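PDB 2NRQ: hypothetical protein ORF-c20_032 from Sulfolobus solfataricus, which is of unknown function and belongs to an archaeal family that resembles RNA-binding proteins in structure but is unlikely to bind RNA. Local coordinates for residues I72-I84 and F101-L114. Sequence-based numbering, arbitrary orientation. Where two conformers were deposited one is given.
Sequences ILEKIETSELMLI and FDKQYLIAEHRLVL
The turn joining helix 62-73 to helix 78-85, together with the first turns of the latter, packs on the loop that leaves helix 103-109, with Leu112 set against Ile72 and Ile76. CD1 of Leu112 lies 4.0 Å from Ile72 CG2 and 4.2 Å from Ile76 CB, and the Ile72 and Leu112 side chains meet at about a right angle. CD2 of Leu112 rests on one face of the Phe101 ring, toward its rim; Ile76 CD1 comes to the ring edge, 4.2 Å from CE1. Further along, Leu114 CD2 reaches Ile84 CG1 at 3.6 Å. At the outer border Arg111 NH1 gives a hydrogen bond to Glu77 OE1 (2.7 Å, N-H...O 151°) within a salt bridge; the carboxylate and guanidinium planes lie 18° apart, and OE1 is met on its syn side but from out of the carboxylate plane. A bend at chi3 (64°) turns the arginine's end to that acid. A leucine in place of Arg111 would probably leave the Glu77 carboxylate without its cationic mate and weaken the hold between turn and loop. Glu80 crosses Val113 obliquely, its OE1 3.5 Å from Val113 CG1, while its CG lies 3.6 Å from Leu112 O. Beyond, Leu73 and Leu81 touch helix 134-145. Two consecutive helices thus meet a loop through an apolar centre bordered by a salt bridge, beside the end of strand 96-101 at Phe101, in an alpha+beta fold with helices packed on an antiparallel sheet.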
loop_
_atom_site.group_PDB
_atom_site.type_symbol
_atom_site.label_atom_id
_atom_site.label_comp_id
_atom_site.label_asym_id
_atom_site.label_seq_id
_atom_site.Cartn_x
_atom_site.Cartn_y
_atom_site.Cartn_z
ATOM N N ILE A 72 -4.235 1.300 -7.507
ATOM C CA ILE A 72 -4.785 0.641 -6.317
ATOM C C ILE A 72 -6.313 0.631 -6.447
ATOM O O ILE A 72 -6.984 -0.353 -6.121
ATOM C CB ILE A 72 -4.426 1.401 -5.020
ATOM C CG1 ILE A 72 -2.932 1.276 -4.727
ATOM C CG2 ILE A 72 -5.227 0.851 -3.860
ATOM C CD1 ILE A 72 -2.488 2.074 -3.529
ATOM N N LEU A 73 -6.847 1.748 -6.929
ATOM C CA LEU A 73 -8.280 1.908 -7.122
ATOM C C LEU A 73 -8.825 0.974 -8.182
ATOM O O LEU A 73 -9.961 0.532 -8.093
ATOM C CB LEU A 73 -8.601 3.350 -7.521
ATOM C CG LEU A 73 -8.489 4.399 -6.416
ATOM C CD1 LEU A 73 -8.757 5.775 -6.997
ATOM C CD2 LEU A 73 -9.481 4.076 -5.305
ATOM N N GLU A 74 -8.012 0.673 -9.185
ATOM C CA GLU A 74 -8.440 -0.193 -10.274
ATOM C C GLU A 74 -8.232 -1.655 -9.952
ATOM O O GLU A 74 -8.579 -2.521 -10.751
ATOM C CB GLU A 74 -7.667 0.164 -11.541
ATOM C CG GLU A 74 -7.556 1.667 -11.738
ATOM C CD GLU A 74 -6.575 2.053 -12.820
ATOM O OE1 GLU A 74 -5.508 1.401 -12.922
ATOM O OE2 GLU A 74 -6.864 3.020 -13.559
ATOM N N LYS A 75 -7.669 -1.935 -8.782
ATOM C CA LYS A 75 -7.407 -3.311 -8.390
ATOM C C LYS A 75 -8.226 -3.727 -7.186
ATOM O O LYS A 75 -8.613 -4.886 -7.063
ATOM C CB LYS A 75 -5.931 -3.487 -8.065
ATOM C CG LYS A 75 -5.001 -3.362 -9.253
ATOM C CD LYS A 75 -4.520 -4.717 -9.729
ATOM C CE LYS A 75 -3.283 -4.567 -10.588
ATOM N NZ LYS A 75 -2.679 -5.883 -10.918
ATOM N N ILE A 76 -8.488 -2.785 -6.291
ATOM C CA ILE A 76 -9.256 -3.104 -5.096
ATOM C C ILE A 76 -10.718 -3.431 -5.429
ATOM O O ILE A 76 -11.311 -2.828 -6.327
ATOM C CB ILE A 76 -9.210 -1.935 -4.094
ATOM C CG1 ILE A 76 -9.724 -2.398 -2.736
ATOM C CG2 ILE A 76 -10.043 -0.771 -4.608
ATOM C CD1 ILE A 76 -9.637 -1.337 -1.666
ATOM N N GLU A 77 -11.291 -4.398 -4.716
ATOM C CA GLU A 77 -12.687 -4.764 -4.929
ATOM C C GLU A 77 -13.570 -3.654 -4.337
ATOM O O GLU A 77 -13.178 -2.994 -3.367
ATOM C CB GLU A 77 -12.978 -6.117 -4.281
ATOM C CG GLU A 77 -12.351 -6.308 -2.913
ATOM C CD GLU A 77 -12.430 -7.751 -2.430
ATOM O OE1 GLU A 77 -11.938 -8.649 -3.150
ATOM O OE2 GLU A 77 -12.979 -7.986 -1.328
ATOM N N THR A 78 -14.744 -3.439 -4.929
ATOM C CA THR A 78 -15.662 -2.383 -4.493
ATOM C C THR A 78 -16.001 -2.441 -3.007
ATOM O O THR A 78 -16.150 -1.413 -2.340
ATOM C CB THR A 78 -16.976 -2.432 -5.289
ATOM O OG1 THR A 78 -16.786 -3.191 -6.491
ATOM C CG2 THR A 78 -17.415 -1.023 -5.654
ATOM N N SER A 79 -16.135 -3.659 -2.500
ATOM C CA SER A 79 -16.440 -3.895 -1.099
ATOM C C SER A 79 -15.437 -3.133 -0.224
ATOM O O SER A 79 -15.807 -2.212 0.510
ATOM C CB SER A 79 -16.363 -5.396 -0.831
ATOM O OG SER A 79 -16.785 -5.708 0.475
ATOM N N GLU A 80 -14.164 -3.507 -0.334
ATOM C CA GLU A 80 -13.083 -2.876 0.424
ATOM C C GLU A 80 -12.979 -1.367 0.182
ATOM O O GLU A 80 -12.633 -0.611 1.096
ATOM C CB GLU A 80 -11.745 -3.543 0.077
ATOM C CG GLU A 80 -11.739 -5.067 0.213
ATOM C CD GLU A 80 -11.873 -5.555 1.650
ATOM O OE1 GLU A 80 -12.035 -6.777 1.848
ATOM O OE2 GLU A 80 -11.815 -4.733 2.582
ATOM N N LEU A 81 -13.271 -0.936 -1.044
ATOM C CA LEU A 81 -13.207 0.484 -1.408
ATOM C C LEU A 81 -14.201 1.302 -0.570
ATOM O O LEU A 81 -13.858 2.343 0.013
ATOM C CB LEU A 81 -13.515 0.660 -2.895
ATOM C CG LEU A 81 -13.474 2.099 -3.414
ATOM C CD1 LEU A 81 -12.149 2.768 -3.030
ATOM C CD2 LEU A 81 -13.683 2.090 -4.922
HETATM N N MSE A 82 -15.436 0.816 -0.515
HETATM C CA MSE A 82 -16.468 1.462 0.267
HETATM C C MSE A 82 -16.005 1.476 1.725
HETATM O O MSE A 82 -16.120 2.495 2.428
HETATM C CB MSE A 82 -17.764 0.677 0.139
HETATM C CG MSE A 82 -18.856 1.183 1.066
HETATM SE SE MSE A 82 -19.322 3.047 0.679
HETATM C CE MSE A 82 -18.439 3.938 2.150
ATOM N N LEU A 83 -15.463 0.342 2.162
ATOM C CA LEU A 83 -14.965 0.210 3.516
ATOM C C LEU A 83 -13.977 1.339 3.793
ATOM O O LEU A 83 -13.850 1.789 4.926
ATOM C CB LEU A 83 -14.285 -1.135 3.678
ATOM C CG LEU A 83 -13.974 -1.619 5.095
ATOM C CD1 LEU A 83 -15.258 -1.650 5.921
ATOM C CD2 LEU A 83 -13.342 -3.020 5.033
ATOM N N ILE A 84 -13.276 1.801 2.759
ATOM C CA ILE A 84 -12.339 2.904 2.943
ATOM C C ILE A 84 -13.142 4.172 3.183
ATOM O O ILE A 84 -13.045 4.783 4.242
ATOM C CB ILE A 84 -11.435 3.137 1.709
ATOM C CG1 ILE A 84 -10.459 1.971 1.538
ATOM C CG2 ILE A 84 -10.662 4.437 1.875
ATOM C CD1 ILE A 84 -9.636 2.053 0.261
ATOM N N PHE A 101 -2.889 -2.827 3.833
ATOM C CA PHE A 101 -3.389 -4.042 3.196
ATOM C C PHE A 101 -2.871 -5.324 3.825
ATOM O O PHE A 101 -1.808 -5.345 4.450
ATOM C CB PHE A 101 -3.060 -4.011 1.708
ATOM C CG PHE A 101 -3.784 -2.928 0.963
ATOM C CD1 PHE A 101 -5.140 -3.059 0.665
ATOM C CD2 PHE A 101 -3.130 -1.754 0.609
ATOM C CE1 PHE A 101 -5.833 -2.037 0.026
ATOM C CE2 PHE A 101 -3.814 -0.718 -0.031
ATOM C CZ PHE A 101 -5.170 -0.861 -0.323
ATOM N N ASP A 102 -3.633 -6.396 3.649
ATOM C CA ASP A 102 -3.295 -7.706 4.207
ATOM C C ASP A 102 -2.199 -8.416 3.417
ATOM O O ASP A 102 -2.371 -8.696 2.233
ATOM C CB ASP A 102 -4.552 -8.582 4.220
ATOM C CG ASP A 102 -4.355 -9.874 4.968
ATOM O OD1 ASP A 102 -4.608 -9.886 6.192
ATOM O OD2 ASP A 102 -3.940 -10.873 4.337
ATOM N N LYS A 103 -1.081 -8.718 4.068
ATOM C CA LYS A 103 0.016 -9.413 3.397
ATOM C C LYS A 103 -0.410 -10.776 2.860
ATOM O O LYS A 103 -0.128 -11.117 1.716
ATOM C CB LYS A 103 1.201 -9.599 4.349
ATOM C CG LYS A 103 2.073 -8.375 4.464
ATOM C CD LYS A 103 3.390 -8.664 5.180
ATOM C CE LYS A 103 3.197 -8.857 6.666
ATOM N NZ LYS A 103 4.500 -8.774 7.358
ATOM N N GLN A 104 -1.090 -11.549 3.702
ATOM C CA GLN A 104 -1.569 -12.887 3.350
ATOM C C GLN A 104 -2.389 -12.871 2.064
ATOM O O GLN A 104 -2.077 -13.581 1.110
ATOM C CB GLN A 104 -2.432 -13.455 4.484
ATOM C CG GLN A 104 -1.772 -13.494 5.877
ATOM C CD GLN A 104 -1.880 -12.180 6.664
ATOM O OE1 GLN A 104 -1.805 -12.174 7.896
ATOM N NE2 GLN A 104 -2.043 -11.068 5.957
ATOM N N TYR A 105 -3.435 -12.053 2.049
ATOM C CA TYR A 105 -4.309 -11.934 0.896
ATOM C C TYR A 105 -3.650 -11.537 -0.419
ATOM O O TYR A 105 -4.056 -12.007 -1.486
ATOM C CB TYR A 105 -5.427 -10.945 1.198
ATOM C CG TYR A 105 -6.580 -11.562 1.941
ATOM C CD1 TYR A 105 -7.421 -12.478 1.317
ATOM C CD2 TYR A 105 -6.828 -11.240 3.270
ATOM C CE1 TYR A 105 -8.476 -13.051 1.991
ATOM C CE2 TYR A 105 -7.878 -11.810 3.955
ATOM C CZ TYR A 105 -8.702 -12.716 3.311
ATOM O OH TYR A 105 -9.762 -13.274 3.992
ATOM N N LEU A 106 -2.641 -10.672 -0.359
ATOM C CA LEU A 106 -1.987 -10.229 -1.585
ATOM C C LEU A 106 -1.053 -11.284 -2.170
ATOM O O LEU A 106 -1.063 -11.530 -3.372
ATOM C CB LEU A 106 -1.206 -8.936 -1.349
ATOM C CG LEU A 106 -0.926 -8.179 -2.649
ATOM C CD1 LEU A 106 -2.128 -7.305 -2.976
ATOM C CD2 LEU A 106 0.318 -7.323 -2.522
ATOM N N ILE A 107 -0.248 -11.912 -1.321
ATOM C CA ILE A 107 0.685 -12.924 -1.797
ATOM C C ILE A 107 0.021 -14.268 -2.090
ATOM O O ILE A 107 0.523 -15.062 -2.890
ATOM C CB ILE A 107 1.837 -13.134 -0.786
ATOM C CG1 ILE A 107 1.280 -13.192 0.633
ATOM C CG2 ILE A 107 2.851 -12.012 -0.914
ATOM C CD1 ILE A 107 2.330 -13.267 1.710
ATOM N N ALA A 108 -1.115 -14.520 -1.451
ATOM C CA ALA A 108 -1.815 -15.775 -1.655
ATOM C C ALA A 108 -2.939 -15.696 -2.683
ATOM O O ALA A 108 -3.259 -16.701 -3.317
ATOM C CB ALA A 108 -2.349 -16.282 -0.336
ATOM N N GLU A 109 -3.530 -14.515 -2.868
ATOM C CA GLU A 109 -4.624 -14.364 -3.830
ATOM C C GLU A 109 -4.611 -13.075 -4.635
ATOM O O GLU A 109 -5.625 -12.712 -5.221
ATOM C CB GLU A 109 -5.971 -14.464 -3.111
ATOM C CG GLU A 109 -6.221 -15.805 -2.451
ATOM C CD GLU A 109 -7.428 -15.788 -1.541
ATOM O OE1 GLU A 109 -8.552 -15.541 -2.039
ATOM O OE2 GLU A 109 -7.246 -16.022 -0.326
ATOM N N HIS A 110 -3.480 -12.381 -4.672
ATOM C CA HIS A 110 -3.393 -11.124 -5.413
ATOM C C HIS A 110 -4.626 -10.277 -5.127
ATOM O O HIS A 110 -5.238 -9.738 -6.044
ATOM C CB HIS A 110 -3.307 -11.387 -6.919
ATOM C CG HIS A 110 -2.041 -12.061 -7.348
ATOM N ND1 HIS A 110 -1.579 -13.220 -6.761
ATOM C CD2 HIS A 110 -1.151 -11.751 -8.319
ATOM C CE1 HIS A 110 -0.459 -13.596 -7.354
ATOM N NE2 HIS A 110 -0.177 -12.720 -8.304
ATOM N N ARG A 111 -4.989 -10.155 -3.856
ATOM C CA ARG A 111 -6.172 -9.382 -3.508
ATOM C C ARG A 111 -5.941 -8.374 -2.391
ATOM O O ARG A 111 -5.419 -8.708 -1.326
ATOM C CB ARG A 111 -7.305 -10.332 -3.127
ATOM C CG ARG A 111 -8.687 -9.723 -3.252
ATOM C CD ARG A 111 -9.704 -10.802 -3.564
ATOM N NE ARG A 111 -9.825 -11.763 -2.476
ATOM C CZ ARG A 111 -10.533 -11.546 -1.374
ATOM N NH1 ARG A 111 -11.190 -10.399 -1.216
ATOM N NH2 ARG A 111 -10.581 -12.474 -0.427
ATOM N N LEU A 112 -6.334 -7.133 -2.652
ATOM C CA LEU A 112 -6.182 -6.056 -1.693
ATOM C C LEU A 112 -7.311 -6.064 -0.684
ATOM O O LEU A 112 -8.432 -5.695 -0.998
ATOM C CB LEU A 112 -6.166 -4.714 -2.414
ATOM C CG LEU A 112 -4.912 -4.368 -3.201
ATOM C CD1 LEU A 112 -5.160 -3.117 -4.049
ATOM C CD2 LEU A 112 -3.762 -4.159 -2.222
ATOM N N VAL A 113 -7.012 -6.483 0.533
ATOM C CA VAL A 113 -8.011 -6.531 1.588
ATOM C C VAL A 113 -7.506 -5.738 2.781
ATOM O O VAL A 113 -6.501 -6.095 3.390
ATOM C CB VAL A 113 -8.283 -7.987 2.021
ATOM C CG1 VAL A 113 -9.129 -8.010 3.272
ATOM C CG2 VAL A 113 -8.969 -8.736 0.903
ATOM N N LEU A 114 -8.194 -4.650 3.105
ATOM C CA LEU A 114 -7.792 -3.828 4.236
ATOM C C LEU A 114 -7.588 -4.689 5.479
ATOM O O LEU A 114 -8.272 -5.694 5.676
ATOM C CB LEU A 114 -8.851 -2.764 4.502
ATOM C CG LEU A 114 -8.554 -1.336 4.028
ATOM C CD1 LEU A 114 -7.988 -1.338 2.629
ATOM C CD2 LEU A 114 -9.848 -0.511 4.090
#